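Side-chain contacts in putative NAD(P)H-dependent FMN-containing oxidoreductase YwqN (Bacillus subtilis, PDB 1RLI), which is a putative NADPH-dependent oxidoreductase of the SsuE family that probably uses FMN as its cofactor: residues Ser64-Ile69 and Lys91-Arg96; Thr79-Phe84 and Leu133-Gln138; Asp95-Thr100 and His144-Ser149; Gln99-Pro104 and Asp108-Met113. One frame throughout, in Å; residues are numbered along the deposited sequence.

Interactions 1, 3 and 4 lie on the same side of the chain's centre, whereas interaction 2 sits apart, its centre about 18 Å from that of interaction 1. Interactions 1 to 3 are largely buried; interaction 4 reaches the surface, with exposed Lys110 at its margin. Interactions 3 and 4 both use helix 97-100 and touch each other through Met146 and Phe109, while interactions 2 and 3 use different parts of helix 133-146. Chemistry follows place: isoleucines surround a phenylalanine in interaction 1, two methionine sulfurs approach a tryptophan obliquely from the same side in interaction 3, and a methyl group covers a phenylalanine face in interaction 4. Interaction 2 adds a water bridge between backbones.

Interaction 1: Ser64-Ile69 and Lys91-Arg96; sequences SIIERI and KLFIDR
Phe93 projects from helix 88-95 toward helix 62-70, and three isoleucines meet the far end of its ring from different directions. Ile69 points back at it: its CD1 lies 3.3 Å from Phe93 CZ, close to the ring plane, so this methyl group meets an edge. The branch methyl CG2 of Ile65 approaches obliquely, 3.5 Å from Phe93 CE1. Ile66 is the looser neighbour, with CD1 4.1 Å from Phe93 CZ, likewise oblique to the ring. A single side chain spans the gap because CG of Phe93 stands anti to its backbone N (chi1 177°), carrying the ring outward while the short helical segments stay 12.7 Å apart at closest approach and cross at -73°. An alanine here in place of Phe93 is likely to open a gap between the helices and leave the CD1 methyl of Ile69 and the CG2 methyl of Ile65 without their shared partner. Beyond the pair, Trp97 meets Phe93 edge-to-face; from strand 33-41, Ile35 adjoins Ile65 and Ile69, and Leu37 adjoins the Phe93 ring. The arrangement is apolar helix-to-helix packing against the mostly parallel sheet of a flavodoxin-like alpha/beta fold.

Interaction 2: Thr79-Phe84 and Leu133-Gln138; sequences TPIYWF and LPLIQQ
Ile81 and Leu135 supply the apolar part of this contact. Their side chains run at a slant to each other, and the nearest atoms, Ile81 CG1 and Leu135 CD2, are 4.1 Å apart, a loose van der Waals touch. Leu135 reaches across because its CG is anti to the backbone N (chi1 169°), which extends the isobutyl group from helix 133-146 toward the end of strand 74-80. Its CB also lies 3.9 Å from the carbonyl oxygen of Phe84, placing apolar carbon beside a polar backbone atom.

The polar link between the segments is a water bridge. One water donates to Phe84 O at 2.9 Å and accepts from Leu135 N at 3.0 Å, thereby joining the carbonyl of the loop to an amide in the first turn of the helix. The carbonyl has a second partner in Gln138 NE2 of the second subunit, so bonds both within the chain and across the subunit interface converge on Phe84 O.

At the end of strand 74-80, Thr79 OG1 donates to Pro80 O at 2.8 Å, coming in 19° off the plane of the carbonyl. Thr79 OG1 also bonds to the backbone N of Ser87, and these bonds brace the strand end and its loop. The Ile81-Leu135 touch and the water bridge join that end of a central parallel strand to a flanking helix, an arrangement characteristic of the flavodoxin-like alpha/beta fold.

Interaction 3: Asp95-Thr100 and His144-Ser149; sequences DRWSQT and HFMGMS
Trp97 meets Met146 and Met148 in a pair of Met-aromatic contacts where helix 133-146 ends in a Schellman motif at Gly147. The closer packing involves Met146: its CG lies 3.9 Å from Trp97 CZ3, and its SD is 5.3 Å from the centroid of the indole six-membered ring, 61° off the normal. Bends at chi2 and chi3 curl the side chain, which passes the indole obliquely. Met148 gives the looser half, approaching CZ3 through its sulfur. Helix 109-114 also meets this cluster: Met113 touches both Trp97 and Met146. Toward the solvent side, the exposed Gly147 takes a positive phi of 76°, a conformation that favours glycine, and Phe145 is exposed to solvent although its ring meets Trp83 of the second subunit. Back at the indole, the Met148 sulfur is itself oblique to the six-membered ring, 54° off its normal, and the nearest atoms of this pair, Met148 SD and Trp97 CZ3, are 4.4 Å apart.

Interaction 4: Gln99-Pro104 and Asp108-Met113; sequences QTLRDP and DFKQQM
Thr100, in helix 97-100, lays its methyl group over the Phe109 ring. CG2 is 3.5 Å from the ring centroid and only 7° off the normal, a well-centred CH-pi contact in which the two side chains cross at about a right angle. The methyl points there because CG2 is anti to the backbone N, with OG1 (chi1 -51°) turned elsewhere to hydrogen-bond Tyr62 OH. Met113 CG covers the opposite face, 3.6 Å above the plane and toward the rim, so the ring is held between two aliphatic groups. Next in sequence, Leu101 comes in at the ring edge: its CD2 lies 3.7 Å from Phe109 CD2 and 3.8 Å from Lys110 CB, bridging two neighbouring helix residues. An alanine in place of Phe109 would probably leave the Thr100 methyl without its aromatic face and open a gap between Thr100 and Met113. A type I beta turn from Thr100 to Asp103 carries the chain on, closed by Asp103 N bonding Thr100 O at 3.1 Å. The Phe109 ring also touches Ile66 of helix 62-70 and Met146 of helix 133-146. This is a CH-pi contact between two short consecutive helices, leading into strand 117-124 of the flavodoxin-like fold.

Interaction 1: Ser64-Ile69 and Lys91-Arg96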
loop_
_atom_site.group_PDB
_atom_site.type_symbol
_atom_site.label_atom_id
_atom_site.label_comp_id
_atom_site.label_asym_id
_atom_site.label_seq_id
_atom_site.Cartn_x
_atom_site.Cartn_y
_atom_site.Cartn_z
ATOM N N SER D 64 -0.116 17.733 28.525
ATOM C CA SER D 64 -1.508 17.660 28.979
ATOM C C SER D 64 -2.319 16.732 28.073
ATOM O O SER D 64 -3.228 16.024 28.529
ATOM C CB SER D 64 -2.149 19.051 28.974
ATOM O OG SER D 64 -1.667 19.805 30.067
ATOM N N ILE D 65 -1.992 16.744 26.786
ATOM C CA ILE D 65 -2.695 15.895 25.829
ATOM C C ILE D 65 -2.370 14.427 26.081
ATOM O O ILE D 65 -3.265 13.577 26.130
ATOM C CB ILE D 65 -2.346 16.303 24.390
ATOM C CG1 ILE D 65 -2.952 17.684 24.125
ATOM C CG2 ILE D 65 -2.880 15.252 23.372
ATOM C CD1 ILE D 65 -2.607 18.304 22.774
ATOM N N ILE D 66 -1.089 14.133 26.280
ATOM C CA ILE D 66 -0.670 12.765 26.533
ATOM C C ILE D 66 -1.355 12.263 27.798
ATOM O O ILE D 66 -1.814 11.116 27.860
ATOM C CB ILE D 66 0.855 12.673 26.715
ATOM C CG1 ILE D 66 1.574 12.979 25.389
ATOM C CG2 ILE D 66 1.236 11.296 27.178
ATOM C CD1 ILE D 66 1.233 11.996 24.217
ATOM N N GLU D 67 -1.413 13.122 28.816
ATOM C CA GLU D 67 -2.059 12.741 30.076
ATOM C C GLU D 67 -3.508 12.316 29.842
ATOM O O GLU D 67 -3.974 11.306 30.378
ATOM C CB GLU D 67 -2.031 13.910 31.063
ATOM C CG GLU D 67 -0.664 14.184 31.656
ATOM C CD GLU D 67 -0.298 13.206 32.762
ATOM O OE1 GLU D 67 -0.963 12.151 32.872
ATOM O OE2 GLU D 67 0.661 13.489 33.518
ATOM N N ARG D 68 -4.223 13.086 29.034
ATOM C CA ARG D 68 -5.619 12.771 28.755
ATOM C C ARG D 68 -5.755 11.506 27.922
ATOM O O ARG D 68 -6.614 10.661 28.195
ATOM C CB ARG D 68 -6.282 13.954 28.057
ATOM C CG ARG D 68 -6.446 15.132 28.983
ATOM C CD ARG D 68 -6.793 16.375 28.222
ATOM N NE ARG D 68 -8.074 16.281 27.537
ATOM C CZ ARG D 68 -8.405 17.044 26.503
ATOM N NH1 ARG D 68 -7.539 17.943 26.048
ATOM N NH2 ARG D 68 -9.594 16.916 25.929
ATOM N N ILE D 69 -4.901 11.366 26.912
ATOM C CA ILE D 69 -4.918 10.180 26.063
ATOM C C ILE D 69 -4.687 8.908 26.856
ATOM O O ILE D 69 -5.300 7.869 26.588
ATOM C CB ILE D 69 -3.817 10.263 24.977
ATOM C CG1 ILE D 69 -4.302 11.133 23.832
ATOM C CG2 ILE D 69 -3.424 8.858 24.508
ATOM C CD1 ILE D 69 -3.221 11.408 22.785
ATOM N N LYS D 91 0.993 14.938 12.359
ATOM C CA LYS D 91 2.320 14.359 12.070
ATOM C C LYS D 91 3.337 14.756 13.156
ATOM O O LYS D 91 4.083 13.905 13.644
ATOM C CB LYS D 91 2.812 14.814 10.688
ATOM C CG LYS D 91 4.268 14.485 10.362
ATOM C CD LYS D 91 4.527 12.993 10.363
ATOM C CE LYS D 91 5.944 12.700 9.855
ATOM N NZ LYS D 91 6.302 11.274 10.109
ATOM N N LEU D 92 3.351 16.028 13.569
ATOM C CA LEU D 92 4.302 16.439 14.603
ATOM C C LEU D 92 3.927 15.829 15.956
ATOM O O LEU D 92 4.808 15.532 16.783
ATOM C CB LEU D 92 4.374 17.977 14.702
ATOM C CG LEU D 92 5.448 18.629 13.811
ATOM C CD1 LEU D 92 5.237 18.240 12.335
ATOM C CD2 LEU D 92 5.414 20.148 14.000
ATOM N N PHE D 93 2.625 15.625 16.183
ATOM C CA PHE D 93 2.149 15.021 17.436
ATOM C C PHE D 93 2.624 13.565 17.525
ATOM O O PHE D 93 3.243 13.146 18.511
ATOM C CB PHE D 93 0.620 15.052 17.483
ATOM C CG PHE D 93 0.048 14.379 18.698
ATOM C CD1 PHE D 93 0.162 14.975 19.958
ATOM C CD2 PHE D 93 -0.580 13.143 18.587
ATOM C CE1 PHE D 93 -0.354 14.335 21.102
ATOM C CE2 PHE D 93 -1.102 12.493 19.721
ATOM C CZ PHE D 93 -0.986 13.098 20.983
ATOM N N ILE D 94 2.342 12.780 16.484
ATOM C CA ILE D 94 2.777 11.385 16.494
ATOM C C ILE D 94 4.321 11.270 16.507
ATOM O O ILE D 94 4.869 10.421 17.221
ATOM C CB ILE D 94 2.141 10.620 15.284
ATOM C CG1 ILE D 94 0.625 10.511 15.528
ATOM C CG2 ILE D 94 2.754 9.220 15.120
ATOM C CD1 ILE D 94 -0.182 9.960 14.323
ATOM N N ASP D 95 5.024 12.122 15.760
ATOM C CA ASP D 95 6.485 12.040 15.738
ATOM C C ASP D 95 7.051 12.207 17.159
ATOM O O ASP D 95 8.075 11.602 17.495
ATOM C CB ASP D 95 7.120 13.128 14.857
ATOM C CG ASP D 95 7.065 12.814 13.354
ATOM O OD1 ASP D 95 6.659 11.704 12.958
ATOM O OD2 ASP D 95 7.455 13.713 12.577
ATOM N N ARG D 96 6.401 13.042 17.971
ATOM C CA ARG D 96 6.859 13.281 19.344
ATOM C C ARG D 96 6.674 12.056 20.252
ATOM O O ARG D 96 7.205 12.007 21.365
ATOM C CB ARG D 96 6.177 14.530 19.934
ATOM C CG ARG D 96 6.799 15.051 21.245
ATOM C CD ARG D 96 6.410 16.521 21.442
ATOM N NE ARG D 96 6.777 17.045 22.755
ATOM C CZ ARG D 96 6.686 18.329 23.080
ATOM N NH1 ARG D 96 6.248 19.199 22.174
ATOM N NH2 ARG D 96 7.008 18.733 24.313
#

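Interaction 2: Thr79-Phe84 and Leu133-Gln138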
loop_
_atom_site.group_PDB
_atom_site.type_symbol
_atom_site.label_atom_id
_atom_site.label_comp_id
_atom_site.label_asym_id
_atom_site.label_seq_id
_atom_site.Cartn_x
_atom_site.Cartn_y
_atom_site.Cartn_z
ATOM N N THR D 79 -8.246 13.310 10.901
ATOM C CA THR D 79 -7.364 14.233 10.187
ATOM C C THR D 79 -7.722 14.515 8.748
ATOM O O THR D 79 -8.304 13.680 8.077
ATOM C CB THR D 79 -5.920 13.669 10.136
ATOM O OG1 THR D 79 -5.044 14.601 9.480
ATOM C CG2 THR D 79 -5.904 12.343 9.314
ATOM N N PRO D 80 -7.395 15.719 8.268
ATOM C CA PRO D 80 -7.686 16.008 6.869
ATOM C C PRO D 80 -6.518 15.344 6.145
ATOM O O PRO D 80 -5.473 15.072 6.760
ATOM C CB PRO D 80 -7.620 17.537 6.799
ATOM C CG PRO D 80 -6.702 17.910 7.903
ATOM C CD PRO D 80 -7.111 16.956 9.014
ATOM N N ILE D 81 -6.677 15.054 4.865
ATOM C CA ILE D 81 -5.590 14.449 4.114
ATOM C C ILE D 81 -4.914 15.599 3.378
ATOM O O ILE D 81 -5.514 16.229 2.507
ATOM C CB ILE D 81 -6.096 13.398 3.085
ATOM C CG1 ILE D 81 -6.829 12.253 3.818
ATOM C CG2 ILE D 81 -4.906 12.826 2.289
ATOM C CD1 ILE D 81 -7.428 11.192 2.880
ATOM N N TYR D 82 -3.685 15.900 3.772
ATOM C CA TYR D 82 -2.901 16.965 3.136
ATOM C C TYR D 82 -1.765 16.275 2.421
ATOM O O TYR D 82 -0.975 15.551 3.047
ATOM C CB TYR D 82 -2.271 17.918 4.148
ATOM C CG TYR D 82 -3.226 18.794 4.927
ATOM C CD1 TYR D 82 -4.538 19.003 4.502
ATOM C CD2 TYR D 82 -2.790 19.436 6.092
ATOM C CE1 TYR D 82 -5.403 19.845 5.238
ATOM C CE2 TYR D 82 -3.636 20.262 6.821
ATOM C CZ TYR D 82 -4.931 20.458 6.392
ATOM O OH TYR D 82 -5.753 21.266 7.145
ATOM N N TRP D 83 -1.669 16.508 1.118
ATOM C CA TRP D 83 -0.608 15.897 0.323
ATOM C C TRP D 83 -0.488 14.394 0.548
ATOM O O TRP D 83 0.620 13.851 0.729
ATOM C CB TRP D 83 0.735 16.605 0.585
ATOM C CG TRP D 83 0.666 18.025 0.123
ATOM C CD1 TRP D 83 0.235 19.103 0.849
ATOM C CD2 TRP D 83 0.848 18.492 -1.217
ATOM N NE1 TRP D 83 0.126 20.218 0.037
ATOM C CE2 TRP D 83 0.495 19.871 -1.235
ATOM C CE3 TRP D 83 1.262 17.883 -2.408
ATOM C CZ2 TRP D 83 0.546 20.648 -2.405
ATOM C CZ3 TRP D 83 1.312 18.658 -3.580
ATOM C CH2 TRP D 83 0.955 20.026 -3.561
ATOM N N PHE D 84 -1.648 13.736 0.519
ATOM C CA PHE D 84 -1.754 12.281 0.649
ATOM C C PHE D 84 -1.243 11.721 1.966
ATOM O O PHE D 84 -0.955 10.522 2.102
ATOM C CB PHE D 84 -1.059 11.634 -0.558
ATOM C CG PHE D 84 -1.564 12.170 -1.863
ATOM C CD1 PHE D 84 -2.804 11.775 -2.359
ATOM C CD2 PHE D 84 -0.865 13.183 -2.518
ATOM C CE1 PHE D 84 -3.351 12.391 -3.490
ATOM C CE2 PHE D 84 -1.397 13.799 -3.631
ATOM C CZ PHE D 84 -2.649 13.402 -4.119
ATOM N N LEU D 133 -5.327 5.467 0.628
ATOM C CA LEU D 133 -4.948 4.149 1.163
ATOM C C LEU D 133 -3.516 4.101 1.706
ATOM O O LEU D 133 -3.276 3.475 2.730
ATOM C CB LEU D 133 -5.197 3.049 0.122
ATOM C CG LEU D 133 -6.686 2.923 -0.270
ATOM C CD1 LEU D 133 -6.896 1.753 -1.216
ATOM C CD2 LEU D 133 -7.539 2.745 0.981
ATOM N N PRO D 134 -2.542 4.745 1.028
ATOM C CA PRO D 134 -1.190 4.682 1.605
ATOM C C PRO D 134 -1.198 5.250 3.029
ATOM O O PRO D 134 -0.502 4.739 3.914
ATOM C CB PRO D 134 -0.372 5.549 0.656
ATOM C CG PRO D 134 -0.987 5.210 -0.674
ATOM C CD PRO D 134 -2.493 5.253 -0.355
ATOM N N LEU D 135 -1.975 6.306 3.248
ATOM C CA LEU D 135 -2.027 6.899 4.596
ATOM C C LEU D 135 -2.605 5.894 5.607
ATOM O O LEU D 135 -2.132 5.767 6.733
ATOM C CB LEU D 135 -2.881 8.193 4.597
ATOM C CG LEU D 135 -3.232 8.744 5.990
ATOM C CD1 LEU D 135 -1.940 9.053 6.801
ATOM C CD2 LEU D 135 -4.075 10.041 5.802
ATOM N N ILE D 136 -3.651 5.189 5.221
ATOM C CA ILE D 136 -4.234 4.207 6.127
ATOM C C ILE D 136 -3.194 3.125 6.413
ATOM O O ILE D 136 -3.085 2.664 7.535
ATOM C CB ILE D 136 -5.528 3.588 5.530
ATOM C CG1 ILE D 136 -6.579 4.695 5.342
ATOM C CG2 ILE D 136 -6.096 2.501 6.463
ATOM C CD1 ILE D 136 -6.945 5.432 6.654
ATOM N N GLN D 137 -2.420 2.728 5.403
ATOM C CA GLN D 137 -1.396 1.701 5.623
ATOM C C GLN D 137 -0.263 2.234 6.496
ATOM O O GLN D 137 0.370 1.482 7.242
ATOM C CB GLN D 137 -0.861 1.188 4.285
ATOM C CG GLN D 137 -1.932 0.494 3.467
ATOM C CD GLN D 137 -1.416 0.036 2.114
ATOM O OE1 GLN D 137 -1.125 0.857 1.240
ATOM N NE2 GLN D 137 -1.288 -1.269 1.940
ATOM N N GLN D 138 -0.025 3.538 6.429
ATOM C CA GLN D 138 0.995 4.147 7.257
ATOM C C GLN D 138 0.474 4.068 8.694
ATOM O O GLN D 138 1.215 3.680 9.604
ATOM C CB GLN D 138 1.185 5.606 6.822
ATOM C CG GLN D 138 2.334 6.344 7.468
ATOM C CD GLN D 138 2.510 7.711 6.812
ATOM O OE1 GLN D 138 1.657 8.589 6.958
ATOM N NE2 GLN D 138 3.593 7.879 6.052
HETATM O O HOH W 1 -2.442 8.303 1.076
#

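Interaction 3: Asp95-Thr100 and His144-Ser149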
loop_
_atom_site.group_PDB
_atom_site.type_symbol
_atom_site.label_atom_id
_atom_site.label_comp_id
_atom_site.label_asym_id
_atom_site.label_seq_id
_atom_site.Cartn_x
_atom_site.Cartn_y
_atom_site.Cartn_z
ATOM N N ASP D 95 5.024 12.122 15.760
ATOM C CA ASP D 95 6.485 12.040 15.738
ATOM C C ASP D 95 7.051 12.207 17.159
ATOM O O ASP D 95 8.075 11.602 17.495
ATOM C CB ASP D 95 7.120 13.128 14.857
ATOM C CG ASP D 95 7.065 12.814 13.354
ATOM O OD1 ASP D 95 6.659 11.704 12.958
ATOM O OD2 ASP D 95 7.455 13.713 12.577
ATOM N N ARG D 96 6.401 13.042 17.971
ATOM C CA ARG D 96 6.859 13.281 19.344
ATOM C C ARG D 96 6.674 12.056 20.252
ATOM O O ARG D 96 7.205 12.007 21.365
ATOM C CB ARG D 96 6.177 14.530 19.934
ATOM C CG ARG D 96 6.799 15.051 21.245
ATOM C CD ARG D 96 6.410 16.521 21.442
ATOM N NE ARG D 96 6.777 17.045 22.755
ATOM C CZ ARG D 96 6.686 18.329 23.080
ATOM N NH1 ARG D 96 6.248 19.199 22.174
ATOM N NH2 ARG D 96 7.008 18.733 24.313
ATOM N N TRP D 97 5.928 11.044 19.803
ATOM C CA TRP D 97 5.814 9.835 20.622
ATOM C C TRP D 97 7.226 9.264 20.807
ATOM O O TRP D 97 7.491 8.544 21.756
ATOM C CB TRP D 97 4.921 8.781 19.952
ATOM C CG TRP D 97 3.457 9.121 19.988
ATOM C CD1 TRP D 97 2.884 10.248 20.511
ATOM C CD2 TRP D 97 2.391 8.353 19.422
ATOM N NE1 TRP D 97 1.526 10.228 20.297
ATOM C CE2 TRP D 97 1.198 9.080 19.624
ATOM C CE3 TRP D 97 2.333 7.126 18.752
ATOM C CZ2 TRP D 97 -0.052 8.624 19.176
ATOM C CZ3 TRP D 97 1.091 6.664 18.300
ATOM C CH2 TRP D 97 -0.089 7.419 18.517
ATOM N N SER D 98 8.136 9.570 19.883
ATOM C CA SER D 98 9.503 9.074 20.025
ATOM C C SER D 98 10.103 9.630 21.318
ATOM O O SER D 98 10.857 8.938 22.005
ATOM C CB SER D 98 10.369 9.494 18.832
ATOM O OG SER D 98 10.056 8.674 17.714
ATOM N N GLN D 99 9.771 10.879 21.620
ATOM C CA GLN D 99 10.256 11.530 22.838
ATOM C C GLN D 99 9.570 10.946 24.063
ATOM O O GLN D 99 10.205 10.665 25.072
ATOM C CB GLN D 99 9.972 13.038 22.802
ATOM C CG GLN D 99 10.987 13.858 22.032
ATOM C CD GLN D 99 10.572 15.329 21.899
ATOM O OE1 GLN D 99 10.152 15.991 22.874
ATOM N NE2 GLN D 99 10.697 15.849 20.685
ATOM N N THR D 100 8.262 10.770 23.975
ATOM C CA THR D 100 7.514 10.243 25.103
ATOM C C THR D 100 7.930 8.829 25.462
ATOM O O THR D 100 7.854 8.440 26.625
ATOM C CB THR D 100 6.009 10.326 24.796
ATOM O OG1 THR D 100 5.714 11.665 24.364
ATOM C CG2 THR D 100 5.195 9.990 26.010
ATOM N N HIS D 144 0.691 -0.739 14.777
ATOM C CA HIS D 144 1.304 -2.036 15.003
ATOM C C HIS D 144 2.593 -1.881 15.795
ATOM O O HIS D 144 2.925 -2.726 16.616
ATOM C CB HIS D 144 1.639 -2.724 13.694
ATOM C CG HIS D 144 2.301 -4.053 13.879
ATOM N ND1 HIS D 144 1.602 -5.183 14.244
ATOM C CD2 HIS D 144 3.603 -4.422 13.801
ATOM C CE1 HIS D 144 2.443 -6.194 14.380
ATOM N NE2 HIS D 144 3.662 -5.759 14.116
ATOM N N PHE D 145 3.330 -0.812 15.531
ATOM C CA PHE D 145 4.585 -0.582 16.240
ATOM C C PHE D 145 4.310 -0.378 17.734
ATOM O O PHE D 145 5.079 -0.834 18.591
ATOM C CB PHE D 145 5.283 0.645 15.643
ATOM C CG PHE D 145 6.558 1.032 16.358
ATOM C CD1 PHE D 145 7.773 0.442 16.020
ATOM C CD2 PHE D 145 6.522 1.943 17.412
ATOM C CE1 PHE D 145 8.950 0.754 16.737
ATOM C CE2 PHE D 145 7.684 2.260 18.134
ATOM C CZ PHE D 145 8.899 1.661 17.792
ATOM N N MET D 146 3.208 0.304 18.033
ATOM C CA MET D 146 2.807 0.602 19.398
ATOM C C MET D 146 2.009 -0.545 20.009
ATOM O O MET D 146 1.671 -0.495 21.184
ATOM C CB MET D 146 1.968 1.885 19.445
ATOM C CG MET D 146 2.698 3.161 19.033
ATOM S SD MET D 146 4.113 3.605 20.079
ATOM C CE MET D 146 3.295 4.164 21.615
ATOM N N GLY D 147 1.713 -1.568 19.213
ATOM C CA GLY D 147 0.947 -2.702 19.708
ATOM C C GLY D 147 -0.530 -2.408 19.837
ATOM O O GLY D 147 -1.298 -3.194 20.400
ATOM N N MET D 148 -0.939 -1.266 19.305
ATOM C CA MET D 148 -2.327 -0.836 19.348
ATOM C C MET D 148 -3.151 -1.529 18.268
ATOM O O MET D 148 -2.707 -1.645 17.134
ATOM C CB MET D 148 -2.376 0.676 19.131
ATOM C CG MET D 148 -1.510 1.454 20.135
ATOM S SD MET D 148 -1.173 3.151 19.625
ATOM C CE MET D 148 -2.898 3.799 19.653
ATOM N N SER D 149 -4.351 -1.979 18.622
ATOM C CA SER D 149 -5.217 -2.631 17.653
ATOM C C SER D 149 -5.906 -1.577 16.776
ATOM O O SER D 149 -6.579 -0.687 17.275
ATOM C CB SER D 149 -6.278 -3.469 18.369
ATOM O OG SER D 149 -5.660 -4.473 19.150
#

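Interaction 4: Gln99-Pro104 and Asp108-Met113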
loop_
_atom_site.group_PDB
_atom_site.type_symbol
_atom_site.label_atom_id
_atom_site.label_comp_id
_atom_site.label_asym_id
_atom_site.label_seq_id
_atom_site.Cartn_x
_atom_site.Cartn_y
_atom_site.Cartn_z
ATOM N N GLN D 99 9.771 10.879 21.620
ATOM C CA GLN D 99 10.256 11.530 22.838
ATOM C C GLN D 99 9.570 10.946 24.063
ATOM O O GLN D 99 10.205 10.665 25.072
ATOM C CB GLN D 99 9.972 13.038 22.802
ATOM C CG GLN D 99 10.987 13.858 22.032
ATOM C CD GLN D 99 10.572 15.329 21.899
ATOM O OE1 GLN D 99 10.152 15.991 22.874
ATOM N NE2 GLN D 99 10.697 15.849 20.685
ATOM N N THR D 100 8.262 10.770 23.975
ATOM C CA THR D 100 7.514 10.243 25.103
ATOM C C THR D 100 7.930 8.829 25.462
ATOM O O THR D 100 7.854 8.440 26.625
ATOM C CB THR D 100 6.009 10.326 24.796
ATOM O OG1 THR D 100 5.714 11.665 24.364
ATOM C CG2 THR D 100 5.195 9.990 26.010
ATOM N N LEU D 101 8.384 8.061 24.475
ATOM C CA LEU D 101 8.829 6.694 24.722
ATOM C C LEU D 101 10.129 6.677 25.525
ATOM O O LEU D 101 10.565 5.620 25.990
ATOM C CB LEU D 101 9.021 5.958 23.397
ATOM C CG LEU D 101 7.705 5.517 22.737
ATOM C CD1 LEU D 101 7.932 5.226 21.260
ATOM C CD2 LEU D 101 7.177 4.277 23.438
ATOM N N ARG D 102 10.736 7.854 25.698
ATOM C CA ARG D 102 11.981 7.971 26.458
ATOM C C ARG D 102 11.772 8.914 27.643
ATOM O O ARG D 102 12.728 9.263 28.339
ATOM C CB ARG D 102 13.090 8.546 25.554
ATOM C CG ARG D 102 13.323 7.732 24.276
ATOM C CD ARG D 102 14.579 8.161 23.510
ATOM N NE ARG D 102 14.491 9.522 22.992
ATOM C CZ ARG D 102 14.236 9.836 21.724
ATOM N NH1 ARG D 102 14.046 8.885 20.820
ATOM N NH2 ARG D 102 14.156 11.110 21.364
ATOM N N ASP D 103 10.518 9.312 27.871
ATOM C CA ASP D 103 10.167 10.288 28.919
ATOM C C ASP D 103 9.934 9.653 30.293
ATOM O O ASP D 103 8.974 8.926 30.472
ATOM C CB ASP D 103 8.903 11.037 28.453
ATOM C CG ASP D 103 8.594 12.275 29.270
ATOM O OD1 ASP D 103 9.054 12.381 30.415
ATOM O OD2 ASP D 103 7.873 13.150 28.755
ATOM N N PRO D 104 10.793 9.955 31.298
ATOM C CA PRO D 104 10.586 9.354 32.616
ATOM C C PRO D 104 9.291 9.781 33.305
ATOM O O PRO D 104 8.887 9.168 34.291
ATOM C CB PRO D 104 11.833 9.792 33.395
ATOM C CG PRO D 104 12.041 11.171 32.877
ATOM C CD PRO D 104 11.877 10.951 31.352
ATOM N N ASP D 108 5.450 4.232 31.730
ATOM C CA ASP D 108 4.759 3.062 31.200
ATOM C C ASP D 108 4.020 3.340 29.888
ATOM O O ASP D 108 3.134 2.578 29.503
ATOM C CB ASP D 108 3.757 2.562 32.231
ATOM C CG ASP D 108 4.398 2.317 33.573
ATOM O OD1 ASP D 108 5.336 1.500 33.620
ATOM O OD2 ASP D 108 3.960 2.943 34.565
ATOM N N PHE D 109 4.420 4.406 29.201
ATOM C CA PHE D 109 3.798 4.830 27.952
ATOM C C PHE D 109 3.608 3.719 26.923
ATOM O O PHE D 109 2.504 3.510 26.432
ATOM C CB PHE D 109 4.617 5.978 27.335
ATOM C CG PHE D 109 3.982 6.601 26.115
ATOM C CD1 PHE D 109 2.758 7.274 26.214
ATOM C CD2 PHE D 109 4.610 6.523 24.867
ATOM C CE1 PHE D 109 2.170 7.862 25.098
ATOM C CE2 PHE D 109 4.018 7.111 23.742
ATOM C CZ PHE D 109 2.799 7.781 23.864
ATOM N N LYS D 110 4.678 3.014 26.584
ATOM C CA LYS D 110 4.574 1.953 25.591
ATOM C C LYS D 110 3.524 0.921 26.009
ATOM O O LYS D 110 2.631 0.598 25.239
ATOM C CB LYS D 110 5.928 1.255 25.401
ATOM C CG LYS D 110 5.977 0.388 24.144
ATOM C CD LYS D 110 7.363 -0.206 23.902
ATOM C CE LYS D 110 7.663 -1.371 24.837
ATOM N NZ LYS D 110 8.937 -2.042 24.456
ATOM N N GLN D 111 3.639 0.404 27.226
ATOM C CA GLN D 111 2.688 -0.601 27.711
ATOM C C GLN D 111 1.260 -0.059 27.728
ATOM O O GLN D 111 0.331 -0.734 27.264
ATOM C CB GLN D 111 3.082 -1.074 29.117
ATOM C CG GLN D 111 2.443 -2.394 29.563
ATOM C CD GLN D 111 0.935 -2.320 29.681
ATOM O OE1 GLN D 111 0.389 -1.446 30.364
ATOM N NE2 GLN D 111 0.248 -3.248 29.021
ATOM N N GLN D 112 1.084 1.150 28.256
ATOM C CA GLN D 112 -0.237 1.765 28.314
ATOM C C GLN D 112 -0.860 1.926 26.923
ATOM O O GLN D 112 -2.051 1.667 26.728
ATOM C CB GLN D 112 -0.166 3.140 28.991
ATOM C CG GLN D 112 0.050 3.110 30.492
ATOM C CD GLN D 112 0.348 4.490 31.032
ATOM O OE1 GLN D 112 1.353 5.098 30.670
ATOM N NE2 GLN D 112 -0.525 4.999 31.895
ATOM N N MET D 113 -0.071 2.375 25.951
ATOM C CA MET D 113 -0.621 2.538 24.607
ATOM C C MET D 113 -0.951 1.177 23.974
ATOM O O MET D 113 -1.921 1.063 23.218
ATOM C CB MET D 113 0.369 3.286 23.704
ATOM C CG MET D 113 0.597 4.749 24.086
ATOM S SD MET D 113 -0.848 5.824 23.871
ATOM C CE MET D 113 -0.654 6.326 22.144
#